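Local coordinates for Melibiose/raffinose/stachyose-binding protein MelE (Bacillus subtilis subsp. subtilis str. 168, PDB 4R6H) that binds melibiose, raffinose and stachyose as the solute-binding protein of the MelEDC-MsmX ABC transporter that imports them, at residues Ala55-Glu58 and Asp63-Val66; Tyr155-Pro160 and Ile167-Thr172; Gln116-Asn121 and Ala135-Gln140; Asn381-Val386 and Lys413-Gln418; Leu205-Pro210 and Pro372-Leu377. All coordinates share one frame; numbering follows the deposited sequence. Where two conformers were deposited one is given.

Contact 1 of 5, residues Ala55-Glu58 and Asp63-Val66; sequences AAFE and DIHV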
# COMPACT_ATOMS: atom_id res chain seq x y z
N ALA A 55 19.68 -4.33 -17.55
CA ALA A 55 20.83 -4.20 -18.46
C ALA A 55 22.18 -4.55 -17.79
O ALA A 55 23.07 -5.16 -18.40
CB ALA A 55 20.85 -2.83 -19.08
N ALA A 56 22.34 -4.15 -16.53
CA ALA A 56 23.51 -4.47 -15.76
C ALA A 56 23.60 -5.95 -15.49
O ALA A 56 24.69 -6.54 -15.53
CB ALA A 56 23.52 -3.66 -14.46
N PHE A 57 22.46 -6.59 -15.25
CA PHE A 57 22.46 -8.06 -15.12
C PHE A 57 22.94 -8.74 -16.40
O PHE A 57 23.70 -9.73 -16.34
CB PHE A 57 21.05 -8.52 -14.77
CG PHE A 57 20.89 -10.01 -14.64
CD1 PHE A 57 21.22 -10.66 -13.48
CD2 PHE A 57 20.40 -10.77 -15.72
CE1 PHE A 57 21.02 -12.03 -13.35
CE2 PHE A 57 20.20 -12.12 -15.60
CZ PHE A 57 20.51 -12.76 -14.42
N GLU A 58 22.47 -8.23 -17.53
CA GLU A 58 22.86 -8.76 -18.85
C GLU A 58 24.36 -8.64 -19.09
O GLU A 58 24.94 -9.52 -19.75
CB GLU A 58 22.09 -8.11 -19.97
CG GLU A 58 20.62 -8.48 -19.98
CD GLU A 58 19.83 -7.75 -21.03
OE1 GLU A 58 20.39 -6.85 -21.69
OE2 GLU A 58 18.65 -8.05 -21.20
N ASP A 63 24.48 -14.61 -21.94
CA ASP A 63 23.51 -15.46 -22.59
C ASP A 63 22.06 -15.19 -22.21
O ASP A 63 21.18 -15.99 -22.55
CB ASP A 63 23.83 -16.94 -22.29
CG ASP A 63 23.75 -17.29 -20.81
OD1 ASP A 63 24.02 -16.42 -19.95
OD2 ASP A 63 23.41 -18.45 -20.51
N ILE A 64 21.78 -14.10 -21.50
CA ILE A 64 20.40 -13.83 -21.08
C ILE A 64 19.91 -12.51 -21.65
O ILE A 64 20.58 -11.49 -21.55
CB ILE A 64 20.27 -13.88 -19.53
CG1 ILE A 64 20.67 -15.27 -19.01
CG2 ILE A 64 18.86 -13.47 -19.10
CD1 ILE A 64 20.98 -15.36 -17.52
N HIS A 65 18.74 -12.55 -22.25
CA HIS A 65 18.02 -11.36 -22.61
C HIS A 65 16.85 -11.25 -21.61
O HIS A 65 15.99 -12.13 -21.57
CB HIS A 65 17.48 -11.48 -24.04
CG HIS A 65 16.39 -10.50 -24.34
ND1 HIS A 65 16.59 -9.14 -24.35
CD2 HIS A 65 15.07 -10.69 -24.58
CE1 HIS A 65 15.45 -8.53 -24.61
NE2 HIS A 65 14.51 -9.45 -24.75
N VAL A 66 16.84 -10.17 -20.84
CA VAL A 66 15.77 -9.93 -19.89
C VAL A 66 14.62 -9.24 -20.61
O VAL A 66 14.78 -8.17 -21.20
CB VAL A 66 16.25 -9.11 -18.71
CG1 VAL A 66 15.04 -8.80 -17.81
CG2 VAL A 66 17.39 -9.79 -17.97
O HOH W 1 16.62 -6.31 -21.56
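Phe57 and Glu58, neighbours near the end of helix 44-60, divide the start of strand 64-69 between them: the ring meets its apolar side chains and the carboxylate meets its backbone. This is the return from helix to second strand of a beta-alpha-beta unit, in which helix 44-60 connects strand 33-38 to its parallel partner 64-69. Phe57 holds CG anti to its own N (chi1 178°), which sends the ring across to the strand. Ile64 CG2 lies at the ring edge, in its plane, while Ile64 CD1 comes to 3.8 Å from Phe57 CE2. The Val66 side chain crosses that of Phe57 at about a right angle, with Val66 CG2 3.9 Å from Phe57 CD2. A flat aromatic suits this place because it can lie against two branched residues of the strand and still pack elsewhere: Phe326 and Phe329 of helix 320-331 meet it edge-to-face.

Glu58 runs out as an extended chain to the strand backbone. Its CG lies 3.4 Å from Ile64 O, so the aliphatic part is in contact before the charged end arrives. Glutamate is long enough to carry its carboxylate to a backbone N-H of the strand. The bond from Val66 N to Glu58 OE2 spans 2.8 Å, is almost straight at 168°, and is received on the anti lone pair of Glu58 OE2. A water donates to the same Glu58 OE2 at 2.7 Å and to Val66 O at 2.6 Å.

Contact 2 of 5, residues Tyr155-Pro160 and Ile167-Thr172; sequences YGIAPP and IKALRT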
# COMPACT_ATOMS: atom_id res chain seq x y z
N TYR A 155 -0.36 25.36 15.60
CA TYR A 155 -1.53 25.20 16.45
C TYR A 155 -1.34 24.34 17.68
O TYR A 155 -2.30 24.05 18.40
CB TYR A 155 -2.71 24.68 15.60
CG TYR A 155 -3.09 25.59 14.49
CD1 TYR A 155 -3.19 26.98 14.69
CD2 TYR A 155 -3.38 25.11 13.21
CE1 TYR A 155 -3.52 27.84 13.66
CE2 TYR A 155 -3.73 25.97 12.18
CZ TYR A 155 -3.80 27.33 12.41
OH TYR A 155 -4.16 28.13 11.36
N GLY A 156 -0.09 23.94 17.95
CA GLY A 156 0.26 23.24 19.16
C GLY A 156 -0.19 21.80 19.20
O GLY A 156 -0.39 21.22 20.28
N ILE A 157 -0.30 21.20 18.01
CA ILE A 157 -0.86 19.85 17.88
C ILE A 157 0.26 18.80 17.78
O ILE A 157 1.08 18.80 16.86
CB ILE A 157 -1.76 19.77 16.64
CG1 ILE A 157 -2.94 20.76 16.74
CG2 ILE A 157 -2.27 18.33 16.44
CD1 ILE A 157 -3.73 20.92 15.46
N ALA A 158 0.25 17.87 18.72
CA ALA A 158 1.12 16.71 18.65
C ALA A 158 0.55 15.70 17.64
O ALA A 158 -0.65 15.66 17.44
CB ALA A 158 1.24 16.03 20.00
N PRO A 159 1.41 14.88 17.03
CA PRO A 159 0.87 13.88 16.11
C PRO A 159 -0.16 12.96 16.77
O PRO A 159 0.12 12.38 17.82
CB PRO A 159 2.12 13.08 15.67
CG PRO A 159 3.31 13.81 16.20
CD PRO A 159 2.85 14.71 17.31
N PRO A 160 -1.34 12.80 16.14
CA PRO A 160 -2.36 11.98 16.78
C PRO A 160 -2.11 10.47 16.66
O PRO A 160 -1.74 9.98 15.56
CB PRO A 160 -3.65 12.38 16.04
CG PRO A 160 -3.19 12.84 14.71
CD PRO A 160 -1.87 13.52 14.96
N ILE A 167 -9.43 13.29 15.15
CA ILE A 167 -10.61 14.12 14.92
C ILE A 167 -10.52 15.42 15.76
O ILE A 167 -10.84 16.48 15.25
CB ILE A 167 -11.89 13.33 15.23
CG1 ILE A 167 -12.04 12.20 14.22
CG2 ILE A 167 -13.10 14.27 15.26
CD1 ILE A 167 -13.14 11.26 14.62
N LYS A 168 -10.04 15.30 16.99
CA LYS A 168 -9.85 16.50 17.83
C LYS A 168 -8.85 17.47 17.17
O LYS A 168 -9.12 18.69 17.07
CB LYS A 168 -9.39 16.11 19.21
CG LYS A 168 -9.29 17.27 20.20
CD LYS A 168 -9.10 16.67 21.59
CE LYS A 168 -8.56 17.67 22.59
NZ LYS A 168 -8.35 16.95 23.88
N ALA A 169 -7.77 16.94 16.62
CA ALA A 169 -6.84 17.80 15.88
C ALA A 169 -7.50 18.50 14.70
O ALA A 169 -7.24 19.66 14.42
CB ALA A 169 -5.63 17.00 15.39
N LEU A 170 -8.32 17.77 13.94
CA LEU A 170 -9.03 18.35 12.81
C LEU A 170 -9.91 19.50 13.26
O LEU A 170 -9.97 20.53 12.64
CB LEU A 170 -9.87 17.27 12.07
CG LEU A 170 -9.07 16.10 11.50
CD1 LEU A 170 -10.02 15.23 10.72
CD2 LEU A 170 -7.90 16.57 10.62
N ARG A 171 -10.64 19.26 14.37
CA ARG A 171 -11.49 20.32 14.94
C ARG A 171 -10.66 21.54 15.33
O ARG A 171 -11.05 22.68 15.07
CB ARG A 171 -12.28 19.78 16.14
CG ARG A 171 -13.40 18.85 15.72
CD ARG A 171 -14.57 18.84 16.71
NE ARG A 171 -14.05 18.74 18.06
CZ ARG A 171 -13.68 17.60 18.64
NH1 ARG A 171 -13.19 17.65 19.86
NH2 ARG A 171 -13.84 16.42 18.04
N THR A 172 -9.49 21.29 15.91
CA THR A 172 -8.59 22.40 16.28
C THR A 172 -8.15 23.21 15.08
O THR A 172 -8.13 24.45 15.08
CB THR A 172 -7.34 21.87 17.01
OG1 THR A 172 -7.75 21.26 18.24
CG2 THR A 172 -6.33 23.01 17.27
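Ile157 sits over helix 163-177, its two branches shared between Ala169 and Thr172, three residues apart along the helix. The loop links two consecutive helices, 149-155 and 163-177, and begins with the Schellman motif that ends the first; the chain then runs back beside the second. Gly156, the first residue to leave the helical conformation, has a positive phi of 73°, a value that glycine adopts more readily than residues with a side chain. The reversal brings Ile157 round to face the second helix.

The contact across the two segments is apolar. Ile157 CG2 lies 3.8 Å from Ala169 CB; the short methyl of alanine lets the loop come close, with the CA atoms of Ile157 and Ala169 6.6 Å apart. The longer branch leans the other way. With CG1 beside the backbone N (chi1 -61°) and the chain extended beyond it, Ile157 CD1 reaches Thr172 CG2, also at 3.8 Å, and the two side chains meet tip to tip. A beta-branched isoleucine suits the position because it offers a separate arm to each helix residue, and the same side chain also touches Ile173. Tyr155 adds a looser contact through its CB, while its side chain packs farther along the helix on Lys176 and Ser177. At the other end of the loop, Pro160 packs on Phe166.

Within the helix, Thr172 N donates to Lys168 O at 2.9 Å. Threonine is suited to its site by presenting a methyl to the loop: CG2 stands anti to the backbone N, and Ile157 CD1 lies 4.0 Å from Thr172 CB.

Contact 3 of 5, residues Gln116-Asn121 and Ala135-Gln140; sequences QDLDPN and AYPINQ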
# COMPACT_ATOMS: atom_id res chain seq x y z
N GLN A 116 18.46 -14.00 5.04
CA GLN A 116 18.95 -13.66 6.37
C GLN A 116 18.69 -12.19 6.70
O GLN A 116 18.63 -11.85 7.87
CB GLN A 116 20.43 -13.98 6.54
CG GLN A 116 21.39 -13.17 5.72
CD GLN A 116 22.85 -13.45 6.08
OE1 GLN A 116 23.15 -13.87 7.19
NE2 GLN A 116 23.75 -13.22 5.13
N ASP A 117 18.53 -11.35 5.69
CA ASP A 117 18.30 -9.94 5.93
C ASP A 117 16.89 -9.44 5.65
O ASP A 117 16.65 -8.22 5.59
CB ASP A 117 19.31 -9.11 5.13
CG ASP A 117 20.73 -9.28 5.63
OD1 ASP A 117 20.94 -9.34 6.86
OD2 ASP A 117 21.63 -9.36 4.78
N LEU A 118 15.94 -10.37 5.51
CA LEU A 118 14.55 -9.98 5.34
C LEU A 118 14.08 -9.10 6.51
O LEU A 118 14.30 -9.46 7.69
CB LEU A 118 13.64 -11.19 5.25
CG LEU A 118 12.13 -10.93 5.14
CD1 LEU A 118 11.76 -10.13 3.88
CD2 LEU A 118 11.28 -12.20 5.20
N ASP A 119 13.47 -7.94 6.23
CA ASP A 119 12.93 -7.09 7.31
C ASP A 119 11.95 -7.91 8.14
O ASP A 119 11.00 -8.44 7.60
CB ASP A 119 12.29 -5.82 6.71
CG ASP A 119 11.87 -4.79 7.78
OD1 ASP A 119 11.39 -5.19 8.85
OD2 ASP A 119 12.02 -3.58 7.50
N PRO A 120 12.18 -8.03 9.46
CA PRO A 120 11.21 -8.83 10.22
C PRO A 120 9.75 -8.33 10.21
O PRO A 120 8.87 -9.10 10.50
CB PRO A 120 11.77 -8.81 11.67
CG PRO A 120 12.79 -7.74 11.70
CD PRO A 120 13.21 -7.40 10.30
N ASN A 121 9.52 -7.07 9.87
CA ASN A 121 8.15 -6.60 9.67
C ASN A 121 7.43 -7.27 8.50
O ASN A 121 6.19 -7.22 8.41
CB ASN A 121 8.13 -5.09 9.49
CG ASN A 121 8.22 -4.34 10.80
OD1 ASN A 121 7.77 -4.82 11.85
ND2 ASN A 121 8.79 -3.18 10.74
N ALA A 135 8.44 -14.89 -1.90
CA ALA A 135 8.89 -13.88 -2.89
C ALA A 135 9.93 -12.98 -2.25
O ALA A 135 10.02 -12.90 -1.03
CB ALA A 135 7.73 -13.03 -3.33
N TYR A 136 10.68 -12.30 -3.10
CA TYR A 136 11.70 -11.33 -2.70
C TYR A 136 11.08 -9.95 -2.73
O TYR A 136 10.57 -9.52 -3.78
CB TYR A 136 12.91 -11.40 -3.66
CG TYR A 136 13.83 -10.22 -3.51
CD1 TYR A 136 14.60 -10.04 -2.37
CD2 TYR A 136 13.84 -9.22 -4.47
CE1 TYR A 136 15.39 -8.92 -2.23
CE2 TYR A 136 14.63 -8.10 -4.35
CZ TYR A 136 15.41 -7.96 -3.20
OH TYR A 136 16.20 -6.83 -3.07
N PRO A 137 11.12 -9.24 -1.60
CA PRO A 137 10.58 -7.89 -1.55
C PRO A 137 11.54 -6.83 -2.05
O PRO A 137 12.56 -6.54 -1.42
CB PRO A 137 10.27 -7.69 -0.06
CG PRO A 137 11.34 -8.51 0.61
CD PRO A 137 11.61 -9.70 -0.28
N ILE A 138 11.25 -6.25 -3.20
CA ILE A 138 12.09 -5.18 -3.72
C ILE A 138 12.05 -3.99 -2.74
O ILE A 138 13.02 -3.29 -2.51
CB ILE A 138 11.59 -4.77 -5.10
CG1 ILE A 138 11.91 -5.86 -6.11
CG2 ILE A 138 12.08 -3.38 -5.52
CD1 ILE A 138 11.21 -5.69 -7.44
N ASN A 139 10.89 -3.78 -2.15
CA ASN A 139 10.66 -2.64 -1.27
C ASN A 139 9.56 -3.02 -0.30
O ASN A 139 9.18 -4.20 -0.21
CB ASN A 139 10.32 -1.36 -2.04
CG ASN A 139 9.09 -1.49 -2.88
OD1 ASN A 139 8.42 -2.52 -2.90
ND2 ASN A 139 8.73 -0.39 -3.56
N GLN A 140 9.04 -2.04 0.43
CA GLN A 140 7.91 -2.28 1.29
C GLN A 140 7.11 -1.02 1.47
O GLN A 140 7.67 0.06 1.47
CB GLN A 140 8.37 -2.77 2.65
CG GLN A 140 9.40 -1.89 3.31
CD GLN A 140 9.77 -2.38 4.70
OE1 GLN A 140 8.89 -2.44 5.60
NE2 GLN A 140 11.03 -2.73 4.89
O HOH W 2 9.71 -2.02 8.19
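Gln140 NE2 donates to Asp119 OD2 over 2.9 Å in a bond that is nearly straight, 174° at the hydrogen. The side chains cross at about a right angle. The acceptor lies in the amide plane of Gln140, yet the N-H comes down on the carboxylate from above its plane. A water completes a small ring, donating to Asp119 OD2 and to Gln140 OE1 (2.7 Å) while accepting from Asn121 ND2. Farther along, Leu118 CD1 packs on Pro137 CG at 3.7 Å, a flexible branched chain against a rigid ring.

The second shell fixes the carboxylate. Asp119 OD1 accepts from Asn121 N at 2.8 Å, an Asx turn leading into the short 3-10 segment that begins at Pro120. Aspartate suits the first place because its short carboxylate reaches the N-H two residues on, and proline the next because its fixed phi fits the start of a 3-10 turn. The other segment holds strand 136-137, at an edge of the three-stranded antiparallel sheet whose middle strand is 310-313.

Gln140 NE2 also donates to Ser347 O, a second bond that helps fix the amide. Backbone bonds between Asp117 and Thr350 and between Asp119 and Gly348 tie the loop to the same region.

Contact 4 of 5, residues Asn381-Val386 and Lys413-Gln418; sequences NGMWDV and KRLREQ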
# COMPACT_ATOMS: atom_id res chain seq x y z
N ASN A 381 -11.71 -10.50 -3.68
CA ASN A 381 -11.28 -9.64 -4.75
C ASN A 381 -12.46 -8.91 -5.36
O ASN A 381 -13.50 -9.53 -5.64
CB ASN A 381 -10.55 -10.49 -5.80
CG ASN A 381 -9.87 -9.67 -6.87
OD1 ASN A 381 -9.41 -8.55 -6.62
ND2 ASN A 381 -9.77 -10.23 -8.06
N GLY A 382 -12.31 -7.60 -5.56
CA GLY A 382 -13.38 -6.76 -6.03
C GLY A 382 -13.89 -5.77 -4.99
O GLY A 382 -14.58 -4.83 -5.33
N MET A 383 -13.55 -5.98 -3.72
CA MET A 383 -14.12 -5.12 -2.65
C MET A 383 -13.48 -3.72 -2.61
O MET A 383 -14.09 -2.78 -2.11
CB MET A 383 -14.02 -5.79 -1.28
CG MET A 383 -15.05 -6.88 -1.05
SD MET A 383 -16.77 -6.34 -1.00
CE MET A 383 -16.83 -5.55 0.64
N TRP A 384 -12.28 -3.56 -3.15
CA TRP A 384 -11.64 -2.23 -3.22
C TRP A 384 -12.51 -1.23 -3.93
O TRP A 384 -12.75 -0.13 -3.45
CB TRP A 384 -10.26 -2.33 -3.87
CG TRP A 384 -9.61 -1.02 -4.16
CD1 TRP A 384 -9.59 -0.35 -5.37
CD2 TRP A 384 -8.91 -0.19 -3.23
NE1 TRP A 384 -8.86 0.82 -5.25
CE2 TRP A 384 -8.41 0.93 -3.96
CE3 TRP A 384 -8.54 -0.33 -1.90
CZ2 TRP A 384 -7.65 1.94 -3.35
CZ3 TRP A 384 -7.79 0.64 -1.30
CH2 TRP A 384 -7.34 1.77 -2.03
N ASP A 385 -13.02 -1.62 -5.10
CA ASP A 385 -13.87 -0.72 -5.85
C ASP A 385 -15.18 -0.41 -5.10
O ASP A 385 -15.65 0.70 -5.15
CB ASP A 385 -14.15 -1.28 -7.25
CG ASP A 385 -13.02 -1.00 -8.26
OD1 ASP A 385 -12.15 -0.13 -8.03
OD2 ASP A 385 -13.02 -1.65 -9.32
N VAL A 386 -15.72 -1.41 -4.41
CA VAL A 386 -16.95 -1.24 -3.67
C VAL A 386 -16.73 -0.26 -2.51
O VAL A 386 -17.53 0.62 -2.27
CB VAL A 386 -17.44 -2.57 -3.09
CG1 VAL A 386 -18.71 -2.34 -2.28
CG2 VAL A 386 -17.74 -3.56 -4.22
N LYS A 413 -20.75 -10.93 0.24
CA LYS A 413 -21.35 -12.24 0.04
C LYS A 413 -21.31 -12.63 -1.44
O LYS A 413 -20.92 -13.76 -1.80
CB LYS A 413 -22.80 -12.24 0.55
CG LYS A 413 -23.07 -13.15 1.73
CD LYS A 413 -22.56 -12.57 3.04
CE LYS A 413 -22.61 -13.62 4.14
NZ LYS A 413 -21.52 -14.63 4.00
N ARG A 414 -21.71 -11.70 -2.29
CA ARG A 414 -21.71 -11.92 -3.74
C ARG A 414 -20.33 -12.25 -4.28
O ARG A 414 -20.16 -13.19 -5.07
CB ARG A 414 -22.27 -10.72 -4.48
CG ARG A 414 -22.36 -10.96 -5.99
CD ARG A 414 -22.96 -9.77 -6.72
NE ARG A 414 -22.08 -8.60 -6.68
CZ ARG A 414 -20.97 -8.44 -7.41
NH1 ARG A 414 -20.56 -9.38 -8.27
NH2 ARG A 414 -20.26 -7.31 -7.29
N LEU A 415 -19.33 -11.47 -3.89
CA LEU A 415 -17.99 -11.64 -4.44
C LEU A 415 -17.30 -12.88 -3.89
O LEU A 415 -16.49 -13.49 -4.59
CB LEU A 415 -17.14 -10.39 -4.22
CG LEU A 415 -17.54 -9.18 -5.06
CD1 LEU A 415 -16.89 -7.92 -4.50
CD2 LEU A 415 -17.08 -9.40 -6.50
N ARG A 416 -17.61 -13.26 -2.65
CA ARG A 416 -17.16 -14.56 -2.13
C ARG A 416 -17.77 -15.69 -2.91
O ARG A 416 -17.10 -16.66 -3.22
CB ARG A 416 -17.49 -14.72 -0.65
CG ARG A 416 -16.62 -13.89 0.27
CD ARG A 416 -17.09 -13.96 1.73
NE ARG A 416 -17.11 -15.33 2.23
CZ ARG A 416 -16.09 -15.93 2.83
NH1 ARG A 416 -14.94 -15.30 3.04
NH2 ARG A 416 -16.22 -17.19 3.24
N GLU A 417 -19.06 -15.56 -3.23
CA GLU A 417 -19.81 -16.62 -3.94
C GLU A 417 -19.30 -16.79 -5.37
O GLU A 417 -19.34 -17.89 -5.92
CB GLU A 417 -21.29 -16.29 -3.96
CG GLU A 417 -22.19 -17.46 -4.29
CD GLU A 417 -23.65 -17.14 -4.03
OE1 GLU A 417 -24.01 -15.94 -4.13
OE2 GLU A 417 -24.41 -18.07 -3.71
N GLN A 418 -18.83 -15.69 -5.96
CA GLN A 418 -18.27 -15.68 -7.32
C GLN A 418 -16.80 -16.15 -7.34
O GLN A 418 -16.43 -16.97 -8.18
CB GLN A 418 -18.44 -14.28 -7.91
CG GLN A 418 -17.51 -13.90 -9.05
CD GLN A 418 -17.86 -12.53 -9.61
OE1 GLN A 418 -19.00 -12.29 -10.01
NE2 GLN A 418 -16.89 -11.63 -9.63
O HOH W 3 -14.05 -12.15 -5.87
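Leu415 of helix 401-420 points into the start of helix 383-395 and carries nearly all of this contact. Just before it in the sequence, Lys413 and Arg414 turn their polar ends elsewhere: Lys413 NZ bonds to Gly221 O, and Arg414 NH2 forms a salt bridge with Glu411. The Arg414 guanidinium also lies over its neighbour, with Leu415 CG 3.9 Å above the plane and towards its rim.

At Leu415, CG is anti to the carbonyl carbon (chi1 -71°), a torsion that sends the forked end toward the start of helix 383-395, where the two methyls take different partners. Leu415 CD1 takes the helix start, lying 3.7 Å from Gly382 C and 3.8 Å from Met383 SD, with Val386 CG2 at the edge of contact, 4.5 Å from the same methyl. Leu415 CD2 goes to the preceding loop, 3.7 Å from Asn381 O. Leucine suits the place because its forked end can straddle a backbone. Gly382, the N-cap residue, has a positive phi of 112°, a conformation suited to glycine, and it offers Leu415 bare backbone to pack on. Met383, bent at chi2 and chi3, crosses the leucine obliquely and sets its sulfur against Leu415 CD1, a shape its unbranched thioether chain readily takes.

The backbone of Leu415 joins in as well. A water donates to Asn381 O at 2.7 Å and, more loosely, to Leu415 O at 3.1 Å, bridging the two carbonyls. The next residue, Arg416, directs its NH1 to Ile219 O and packs on Pro380. The Leu415 contacts are those of a helix-helix packing in which one leucine seats against the N-terminal end of its partner helix.

Contact 5 of 5, residues Leu205-Pro210 and Pro372-Leu377; sequences LLITDP and PYFDRL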
# COMPACT_ATOMS: atom_id res chain seq x y z
N LEU A 205 -9.52 -1.04 13.20
CA LEU A 205 -10.89 -1.31 13.69
C LEU A 205 -11.10 -2.79 13.94
O LEU A 205 -11.65 -3.16 14.98
CB LEU A 205 -11.92 -0.82 12.71
CG LEU A 205 -13.41 -1.06 13.07
CD1 LEU A 205 -13.77 -0.23 14.25
CD2 LEU A 205 -14.25 -0.72 11.88
N LEU A 206 -10.61 -3.64 13.04
CA LEU A 206 -11.06 -5.02 12.96
C LEU A 206 -9.97 -6.08 13.12
O LEU A 206 -10.29 -7.25 13.25
CB LEU A 206 -11.83 -5.29 11.64
CG LEU A 206 -13.00 -4.38 11.32
CD1 LEU A 206 -13.50 -4.56 9.92
CD2 LEU A 206 -14.13 -4.65 12.32
N ILE A 207 -8.70 -5.67 13.06
CA ILE A 207 -7.58 -6.60 12.98
C ILE A 207 -6.58 -6.53 14.11
O ILE A 207 -6.27 -7.57 14.70
CB ILE A 207 -6.83 -6.43 11.63
CG1 ILE A 207 -7.78 -6.55 10.43
CG2 ILE A 207 -5.69 -7.42 11.53
CD1 ILE A 207 -8.58 -7.84 10.35
N THR A 208 -6.07 -5.35 14.46
CA THR A 208 -4.86 -5.27 15.28
C THR A 208 -5.07 -5.61 16.76
O THR A 208 -4.13 -6.09 17.41
CB THR A 208 -4.14 -3.93 15.19
OG1 THR A 208 -5.07 -2.87 15.40
CG2 THR A 208 -3.53 -3.76 13.80
N ASP A 209 -6.26 -5.36 17.28
CA ASP A 209 -6.49 -5.53 18.76
C ASP A 209 -6.99 -6.94 19.01
O ASP A 209 -8.04 -7.30 18.56
CB ASP A 209 -7.45 -4.46 19.26
CG ASP A 209 -7.62 -4.47 20.75
OD1 ASP A 209 -6.91 -5.20 21.45
OD2 ASP A 209 -8.49 -3.73 21.20
N PRO A 210 -6.20 -7.76 19.75
CA PRO A 210 -6.63 -9.16 19.97
C PRO A 210 -8.01 -9.28 20.64
O PRO A 210 -8.79 -10.17 20.30
CB PRO A 210 -5.54 -9.76 20.86
CG PRO A 210 -4.52 -8.71 21.09
CD PRO A 210 -4.92 -7.43 20.38
N PRO A 372 -0.57 -5.94 6.66
CA PRO A 372 -0.92 -5.91 5.26
C PRO A 372 -2.21 -5.16 4.98
O PRO A 372 -3.09 -5.05 5.86
CB PRO A 372 -1.08 -7.41 4.89
CG PRO A 372 -1.42 -8.06 6.20
CD PRO A 372 -0.67 -7.30 7.24
N TYR A 373 -2.39 -4.68 3.76
CA TYR A 373 -3.66 -4.04 3.42
C TYR A 373 -4.85 -4.94 3.68
O TYR A 373 -4.89 -6.10 3.26
CB TYR A 373 -3.67 -3.53 1.98
CG TYR A 373 -3.28 -2.07 1.91
CD1 TYR A 373 -4.20 -1.07 2.19
CD2 TYR A 373 -1.98 -1.71 1.63
CE1 TYR A 373 -3.85 0.25 2.15
CE2 TYR A 373 -1.61 -0.38 1.59
CZ TYR A 373 -2.55 0.59 1.85
OH TYR A 373 -2.21 1.91 1.82
N PHE A 374 -5.82 -4.40 4.39
CA PHE A 374 -6.98 -5.16 4.86
C PHE A 374 -7.66 -5.89 3.70
O PHE A 374 -8.03 -7.09 3.82
CB PHE A 374 -7.95 -4.20 5.55
CG PHE A 374 -9.24 -4.81 6.01
CD1 PHE A 374 -9.29 -5.46 7.22
CD2 PHE A 374 -10.39 -4.65 5.27
CE1 PHE A 374 -10.47 -5.98 7.69
CE2 PHE A 374 -11.59 -5.19 5.74
CZ PHE A 374 -11.61 -5.84 6.95
N ASP A 375 -7.89 -5.19 2.60
CA ASP A 375 -8.71 -5.79 1.54
C ASP A 375 -8.02 -6.97 0.88
O ASP A 375 -8.70 -7.91 0.43
CB ASP A 375 -9.14 -4.76 0.49
CG ASP A 375 -7.99 -4.31 -0.42
OD1 ASP A 375 -6.97 -3.79 0.07
OD2 ASP A 375 -8.10 -4.52 -1.65
N ARG A 376 -6.71 -6.94 0.82
CA ARG A 376 -5.95 -7.99 0.18
C ARG A 376 -5.93 -9.27 0.99
O ARG A 376 -5.88 -10.36 0.44
CB ARG A 376 -4.53 -7.47 -0.20
CG ARG A 376 -4.62 -6.25 -1.11
CD ARG A 376 -3.30 -5.87 -1.78
NE ARG A 376 -3.24 -4.41 -2.03
CZ ARG A 376 -2.19 -3.76 -2.54
NH1 ARG A 376 -1.09 -4.40 -2.89
NH2 ARG A 376 -2.24 -2.43 -2.68
N LEU A 377 -6.04 -9.18 2.30
CA LEU A 377 -6.02 -10.35 3.11
C LEU A 377 -7.39 -10.83 3.57
O LEU A 377 -7.59 -12.03 3.74
CB LEU A 377 -5.05 -10.11 4.29
CG LEU A 377 -4.40 -11.31 4.98
CD1 LEU A 377 -3.48 -12.04 4.01
CD2 LEU A 377 -3.63 -10.90 6.22
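The Phe374 ring is met along its edge by Ile207 and at its far end by Leu206. Ile207 CG1 lies in the ring plane, 3.7 Å from Phe374 CD1, and Ile207 CD1 is 3.8 Å from Phe374 CE1. Leu206 CD1 approaches obliquely, 3.7 Å from Phe374 CZ. The contact joins the C-terminal end of helix 192-206 to the first turn of helix 374-378, two elements of the alpha/beta solute-binding protein fold that lie far apart in sequence.

Phe374 is the first residue of its helix, after the N-cap Tyr373. Its CG stands anti to the backbone N (chi1 176°), which carries the ring to Leu206 and Ile207. A phenylalanine suits this buried place: it is long enough to bridge backbones whose nearest CA atoms, those of Ile207 and Phe374, are 8.3 Å apart. Ala202 and Leu218 also pack on the ring, and Leu218 touches Ile207 too. Asp199 of helix 192-206 accepts a hydrogen bond from Asp375 N.

Aliphatic side chains suit the helix end, since they pack on the ring without needing a polar partner; Leu206 CD1 also stands 4.0 Å from Phe374 CE1.

How the contacts relate
Along the chain the order is contact 1, contact 3, contact 2, then contact 5, whose segments are separated by 161 residues, and finally contact 4. Contacts 1 and 2 lie on opposite sides of the chain's centre, their centres about 52 Å apart, so they sample the two ends of an elongated molecule. Contact 3 is intermediate, its centre about 24 Å from that of contact 1 and about 20 Å from that of contact 5; helix 320-331 packs on both contact 1 and contact 3. Contacts 4 and 5 touch, Trp384 CB lying 3.8 Å from Asp375 OD2; their helices 374-378 and 383-395 follow each other. The sugar-binding protein was crystallised in an open conformation, to which these spacings belong.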